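Local coordinates for plasmin and fibronectin-binding protein A (Streptococcus pneumoniae, PDB 4MR0) that binds human fibronectin, plasmin, plasminogen and serum albumin, and acts as a fibronectin-dependent adhesin and invasin, at residues 411-417 and 447-453; 460-466 and 485-490. All coordinates share one frame; numbering follows the deposited sequence.

Interaction 1 (411-417 and 447-453); sequences ALVNAYS and AIRVAKD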
loop_
_atom_site.group_PDB
_atom_site.type_symbol
_atom_site.label_atom_id
_atom_site.label_comp_id
_atom_site.label_asym_id
_atom_site.label_seq_id
_atom_site.Cartn_x
_atom_site.Cartn_y
_atom_site.Cartn_z
ATOM N N ALA A 411 -8.004 -4.427 -8.830
ATOM C CA ALA A 411 -8.249 -3.009 -9.082
ATOM C C ALA A 411 -6.945 -2.340 -8.650
ATOM O O ALA A 411 -6.661 -2.239 -7.458
ATOM C CB ALA A 411 -9.428 -2.512 -8.243
ATOM N N LEU A 412 -6.152 -1.903 -9.627
ATOM C CA LEU A 412 -4.849 -1.301 -9.356
ATOM C C LEU A 412 -4.864 -0.161 -8.338
ATOM O O LEU A 412 -3.977 -0.065 -7.493
ATOM C CB LEU A 412 -4.193 -0.903 -10.683
ATOM C CG LEU A 412 -4.056 -2.164 -11.565
ATOM C CD1 LEU A 412 -3.281 -1.861 -12.832
ATOM C CD2 LEU A 412 -3.363 -3.269 -10.776
ATOM N N VAL A 413 -5.855 0.711 -8.427
ATOM C CA VAL A 413 -6.017 1.769 -7.441
ATOM C C VAL A 413 -7.428 1.498 -6.946
ATOM O O VAL A 413 -8.373 1.467 -7.735
ATOM C CB VAL A 413 -5.942 3.183 -8.043
ATOM C CG1 VAL A 413 -6.345 4.200 -6.991
ATOM C CG2 VAL A 413 -4.526 3.480 -8.503
ATOM N N ASN A 414 -7.577 1.284 -5.645
ATOM C CA ASN A 414 -8.887 0.970 -5.096
ATOM C C ASN A 414 -9.134 1.663 -3.765
ATOM O O ASN A 414 -8.747 1.152 -2.714
ATOM C CB ASN A 414 -8.997 -0.555 -4.934
ATOM C CG ASN A 414 -10.384 -1.012 -4.520
ATOM O OD1 ASN A 414 -11.285 -0.205 -4.307
ATOM N ND2 ASN A 414 -10.560 -2.330 -4.404
ATOM N N ALA A 415 -9.756 2.839 -3.811
ATOM C CA ALA A 415 -10.083 3.580 -2.592
ATOM C C ALA A 415 -11.510 3.172 -2.278
ATOM O O ALA A 415 -12.448 3.669 -2.898
ATOM C CB ALA A 415 -10.016 5.083 -2.838
ATOM N N TYR A 416 -11.666 2.273 -1.311
ATOM C CA TYR A 416 -12.981 1.766 -0.956
ATOM C C TYR A 416 -13.427 2.145 0.449
ATOM O O TYR A 416 -12.723 2.844 1.170
ATOM C CB TYR A 416 -12.996 0.242 -1.108
ATOM C CG TYR A 416 -12.274 -0.500 -0.002
ATOM C CD1 TYR A 416 -10.880 -0.488 0.088
ATOM C CD2 TYR A 416 -12.992 -1.195 0.973
ATOM C CE1 TYR A 416 -10.218 -1.153 1.130
ATOM C CE2 TYR A 416 -12.348 -1.859 2.012
ATOM C CZ TYR A 416 -10.965 -1.837 2.087
ATOM O OH TYR A 416 -10.343 -2.511 3.111
ATOM N N SER A 417 -14.610 1.671 0.828
ATOM C CA SER A 417 -15.172 1.961 2.139
ATOM C C SER A 417 -15.244 0.708 3.004
ATOM O O SER A 417 -15.688 -0.345 2.551
ATOM C CB SER A 417 -16.570 2.563 1.981
ATOM O OG SER A 417 -16.522 3.780 1.248
ATOM N N ALA A 447 -8.433 -0.592 -13.682
ATOM C CA ALA A 447 -7.356 0.358 -13.423
ATOM C C ALA A 447 -7.609 1.174 -12.159
ATOM O O ALA A 447 -6.822 1.142 -11.215
ATOM C CB ALA A 447 -7.187 1.298 -14.614
ATOM N N ILE A 448 -8.722 1.892 -12.151
ATOM C CA ILE A 448 -9.072 2.762 -11.039
ATOM C C ILE A 448 -10.466 2.538 -10.495
ATOM O O ILE A 448 -11.429 2.396 -11.253
ATOM C CB ILE A 448 -8.985 4.246 -11.471
ATOM C CG1 ILE A 448 -7.574 4.560 -11.962
ATOM C CG2 ILE A 448 -9.381 5.150 -10.319
ATOM C CD1 ILE A 448 -7.448 5.930 -12.622
ATOM N N ARG A 449 -10.568 2.554 -9.169
ATOM C CA ARG A 449 -11.840 2.379 -8.491
ATOM C C ARG A 449 -11.895 3.227 -7.220
ATOM O O ARG A 449 -10.964 3.208 -6.414
ATOM C CB ARG A 449 -12.038 0.902 -8.131
ATOM C CG ARG A 449 -13.298 0.610 -7.349
ATOM C CD ARG A 449 -13.468 -0.891 -7.147
ATOM N NE ARG A 449 -14.780 -1.216 -6.593
ATOM C CZ ARG A 449 -15.100 -1.128 -5.308
ATOM N NH1 ARG A 449 -14.199 -0.730 -4.416
ATOM N NH2 ARG A 449 -16.328 -1.435 -4.917
ATOM N N VAL A 450 -12.978 3.982 -7.062
ATOM C CA VAL A 450 -13.194 4.809 -5.877
ATOM C C VAL A 450 -14.647 4.554 -5.540
ATOM O O VAL A 450 -15.534 4.814 -6.361
ATOM C CB VAL A 450 -13.003 6.318 -6.156
ATOM C CG1 VAL A 450 -13.374 7.131 -4.916
ATOM C CG2 VAL A 450 -11.561 6.596 -6.534
ATOM N N ALA A 451 -14.916 4.046 -4.343
ATOM C CA ALA A 451 -16.299 3.749 -4.042
ATOM C C ALA A 451 -16.739 3.649 -2.601
ATOM O O ALA A 451 -15.932 3.518 -1.681
ATOM C CB ALA A 451 -16.674 2.453 -4.752
ATOM N N LYS A 452 -18.054 3.755 -2.432
ATOM C CA LYS A 452 -18.693 3.538 -1.147
ATOM C C LYS A 452 -19.467 2.315 -1.615
ATOM O O LYS A 452 -20.594 2.417 -2.111
ATOM C CB LYS A 452 -19.647 4.659 -0.742
ATOM C CG LYS A 452 -20.142 4.437 0.686
ATOM C CD LYS A 452 -21.017 5.545 1.211
ATOM C CE LYS A 452 -22.376 5.555 0.541
ATOM N NZ LYS A 452 -23.296 6.462 1.277
ATOM N N ASP A 453 -18.801 1.172 -1.501
ATOM C CA ASP A 453 -19.287 -0.127 -1.954
ATOM C C ASP A 453 -20.745 -0.489 -1.702
ATOM O O ASP A 453 -21.315 -1.282 -2.448
ATOM C CB ASP A 453 -18.370 -1.223 -1.399
ATOM C CG ASP A 453 -16.898 -0.830 -1.452
ATOM O OD1 ASP A 453 -16.496 0.065 -0.678
ATOM O OD2 ASP A 453 -16.150 -1.403 -2.275
HETATM O O HOH W 1 -13.643 5.424 -1.286
#
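Arg449 and Asn414 each carry CG trans to the backbone N (chi1 177° and -173°), and because the arginine stays extended as far as NE, the two side chains run alongside one another over the same face of a parallel strand pair. At its far end Arg449 NH1 gives a hydrogen bond to Asn414 OD1 (3.0 Å). The oxygen sits at the guanidinium edge, close to its plane, whereas the amide stands almost upright to that plane, at 81°. NH1 and NH2 also converge end-on upon a single oxygen, Asp453 OD2, approaching from the same face of the carboxylate; the NH2 to OD2 distance is 2.6 Å. With NE in a salt bridge to Glu484, the guanidinium is held by three partners, which should fix its rotation.

The strands are neighbouring rungs on one face of a parallel beta-helix of the pectate lyase-like kind, stacked in exact register. Their backbone ladder includes Arg449 N to Val413 O (2.8 Å) and Ala415 N to Arg449 O (2.9 Å). Beneath the Asn414 and Arg449 face, Val413 lies beside Ile448 and Ala415 beside Val450, like next to like. These residues point into the coil, where Val413 meets Ile433 and Val450 meets Ile464.

Beyond the regular pairing, side chains continue the ladder. Asp453 OD1 accepts Ser417 N at 2.9 Å, nearly along its C-O axis, and Ser417 OG reaches a lone pair of Ala451 O in the carbonyl plane (3.0 Å). A water donates to both Ala415 O and Ala451 O.

Interaction 2 (460-466 and 485-490); sequences KVSDITV and LLRVSD
Ile464 and Val488 meet obliquely in the interior of the coil, and following the isoleucine from CB to its tip shows how one branched side chain can tie several walls together. Its CB already lies 4.3 Å from Val488 CG1. From there the chain divides. CG1, trans to the carbonyl carbon (chi1 -56°), moves closer still to the valine, with Ile464 CG1 and Val488 CG1 3.8 Å apart. CG2 takes the other direction, toward Leu485, and stands 4.2 Å from its CD2; that same methyl of Leu485 also faces Val466 CG2. The tip, Ile464 CD1, folds back over its own segment to lie 3.8 Å from Val461 CG1. Ile464 also packs on Leu492 of strand 490-500.

Polar contacts line the outer margin of this apolar patch. Ser489 N donates to Val461 O at 2.7 Å, and Asp463 N to Asp490 O at 2.9 Å. A water bridges Val461 N and Arg487 O, so the backbone of Val461 is engaged at both its N-H and its carbonyl. Further out, CB and CG of Lys460 lie alongside the hydroxyl of Ser489.

The contact lies at a corner of the parallel beta-helix: Arg487, with positive phi and psi, turns the chain out of strand 483-486, and strand 490-500 begins three residues later. It therefore links the beginning of the fourth PbH1 repeat to its end and to the start of the fifth. Strand 462-473 lies between strands 431-440 and 490-500 on one face, while strand 483-486 is flanked by 445-451 and 506-509 on another.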
loop_
_atom_site.group_PDB
_atom_site.type_symbol
_atom_site.label_atom_id
_atom_site.label_comp_id
_atom_site.label_asym_id
_atom_site.label_seq_id
_atom_site.Cartn_x
_atom_site.Cartn_y
_atom_site.Cartn_z
ATOM N N LYS A 460 -19.608 9.114 4.192
ATOM C CA LYS A 460 -19.565 9.719 2.869
ATOM C C LYS A 460 -18.165 9.775 2.264
ATOM O O LYS A 460 -17.176 9.988 2.966
ATOM C CB LYS A 460 -20.138 11.137 2.920
ATOM C CG LYS A 460 -21.606 11.207 3.312
ATOM C CD LYS A 460 -22.084 12.650 3.368
ATOM C CE LYS A 460 -23.525 12.739 3.861
ATOM N NZ LYS A 460 -24.003 14.150 3.942
ATOM N N VAL A 461 -18.112 9.575 0.951
ATOM C CA VAL A 461 -16.878 9.629 0.170
ATOM C C VAL A 461 -17.029 10.897 -0.667
ATOM O O VAL A 461 -18.016 11.051 -1.392
ATOM C CB VAL A 461 -16.757 8.400 -0.771
ATOM C CG1 VAL A 461 -15.575 8.570 -1.718
ATOM C CG2 VAL A 461 -16.591 7.130 0.051
ATOM N N SER A 462 -16.068 11.810 -0.568
ATOM C CA SER A 462 -16.163 13.061 -1.313
ATOM C C SER A 462 -14.815 13.669 -1.661
ATOM O O SER A 462 -13.778 13.246 -1.150
ATOM C CB SER A 462 -16.980 14.071 -0.506
ATOM O OG SER A 462 -16.412 14.233 0.779
ATOM N N ASP A 463 -14.847 14.676 -2.534
ATOM C CA ASP A 463 -13.644 15.370 -2.980
ATOM C C ASP A 463 -12.692 14.358 -3.602
ATOM O O ASP A 463 -11.596 14.118 -3.104
ATOM C CB ASP A 463 -12.988 16.090 -1.801
ATOM C CG ASP A 463 -13.876 17.182 -1.230
ATOM O OD1 ASP A 463 -14.106 18.191 -1.931
ATOM O OD2 ASP A 463 -14.354 17.027 -0.086
ATOM N N ILE A 464 -13.144 13.768 -4.702
ATOM C CA ILE A 464 -12.392 12.758 -5.425
ATOM C C ILE A 464 -11.999 13.347 -6.775
ATOM O O ILE A 464 -12.855 13.858 -7.496
ATOM C CB ILE A 464 -13.261 11.504 -5.688
ATOM C CG1 ILE A 464 -13.817 10.955 -4.367
ATOM C CG2 ILE A 464 -12.445 10.460 -6.427
ATOM C CD1 ILE A 464 -12.751 10.602 -3.332
ATOM N N THR A 465 -10.717 13.263 -7.115
ATOM C CA THR A 465 -10.224 13.794 -8.384
ATOM C C THR A 465 -9.408 12.752 -9.139
ATOM O O THR A 465 -8.432 12.210 -8.611
ATOM C CB THR A 465 -9.329 15.041 -8.164
ATOM O OG1 THR A 465 -10.103 16.089 -7.571
ATOM C CG2 THR A 465 -8.746 15.535 -9.489
ATOM N N VAL A 466 -9.816 12.475 -10.374
ATOM C CA VAL A 466 -9.120 11.521 -11.230
ATOM C C VAL A 466 -8.786 12.292 -12.504
ATOM O O VAL A 466 -9.651 12.490 -13.371
ATOM C CB VAL A 466 -10.013 10.312 -11.574
ATOM C CG1 VAL A 466 -9.230 9.325 -12.424
ATOM C CG2 VAL A 466 -10.508 9.637 -10.288
ATOM N N LEU A 485 -16.437 4.835 -10.521
ATOM C CA LEU A 485 -16.677 5.797 -9.458
ATOM C C LEU A 485 -18.066 5.475 -8.940
ATOM O O LEU A 485 -19.071 5.724 -9.615
ATOM C CB LEU A 485 -16.595 7.215 -10.019
ATOM C CG LEU A 485 -15.154 7.455 -10.480
ATOM C CD1 LEU A 485 -15.110 8.308 -11.718
ATOM C CD2 LEU A 485 -14.367 8.071 -9.329
ATOM N N LEU A 486 -18.108 4.911 -7.739
ATOM C CA LEU A 486 -19.354 4.486 -7.125
ATOM C C LEU A 486 -19.714 5.220 -5.840
ATOM O O LEU A 486 -18.960 5.214 -4.867
ATOM C CB LEU A 486 -19.285 2.977 -6.857
ATOM C CG LEU A 486 -20.464 2.306 -6.146
ATOM C CD1 LEU A 486 -21.730 2.410 -6.999
ATOM C CD2 LEU A 486 -20.115 0.845 -5.887
ATOM N N ARG A 487 -20.887 5.848 -5.863
ATOM C CA ARG A 487 -21.438 6.590 -4.740
ATOM C C ARG A 487 -20.586 7.685 -4.118
ATOM O O ARG A 487 -20.459 7.763 -2.891
ATOM C CB ARG A 487 -21.898 5.626 -3.644
ATOM C CG ARG A 487 -22.962 4.661 -4.114
ATOM C CD ARG A 487 -23.661 3.966 -2.958
ATOM N NE ARG A 487 -24.476 2.869 -3.464
ATOM C CZ ARG A 487 -23.993 1.679 -3.798
ATOM N NH1 ARG A 487 -22.701 1.424 -3.666
ATOM N NH2 ARG A 487 -24.799 0.753 -4.295
ATOM N N VAL A 488 -20.007 8.535 -4.959
ATOM C CA VAL A 488 -19.225 9.662 -4.469
ATOM C C VAL A 488 -20.289 10.715 -4.147
ATOM O O VAL A 488 -21.105 11.075 -5.003
ATOM C CB VAL A 488 -18.244 10.183 -5.548
ATOM C CG1 VAL A 488 -17.488 11.397 -5.028
ATOM C CG2 VAL A 488 -17.265 9.079 -5.924
ATOM N N SER A 489 -20.279 11.195 -2.910
ATOM C CA SER A 489 -21.267 12.155 -2.428
ATOM C C SER A 489 -21.155 13.599 -2.885
ATOM O O SER A 489 -22.147 14.329 -2.873
ATOM C CB SER A 489 -21.284 12.151 -0.896
ATOM O OG SER A 489 -21.599 10.869 -0.388
ATOM N N ASP A 490 -19.962 14.030 -3.270
ATOM C CA ASP A 490 -19.804 15.419 -3.677
ATOM C C ASP A 490 -18.403 15.690 -4.195
ATOM O O ASP A 490 -17.452 14.977 -3.861
ATOM C CB ASP A 490 -20.105 16.323 -2.473
ATOM C CG ASP A 490 -20.402 17.762 -2.862
ATOM O OD1 ASP A 490 -20.522 18.062 -4.072
ATOM O OD2 ASP A 490 -20.531 18.598 -1.940
HETATM O O HOH W 2 -20.468 8.739 -0.422
#

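Interaction 1 is the more deeply buried and joins neighbouring rungs of one face through a full parallel ladder, supplemented on its outer side by a charged and amide network. Interaction 2, partly buried and nearer the corner, has just two direct backbone bonds; apolar contacts across the coil, from one face to another, carry much of the rest. The two share a boundary. Strands 445-451 and 483-486 are neighbours in the same sheet, with Val450 O 2.9 Å from Leu486 N, and Arg487 NH1 probably bonds to Lys452 O. Inside, Val450 of interaction 1 also touches Leu485 of interaction 2, making their apolar faces continuous.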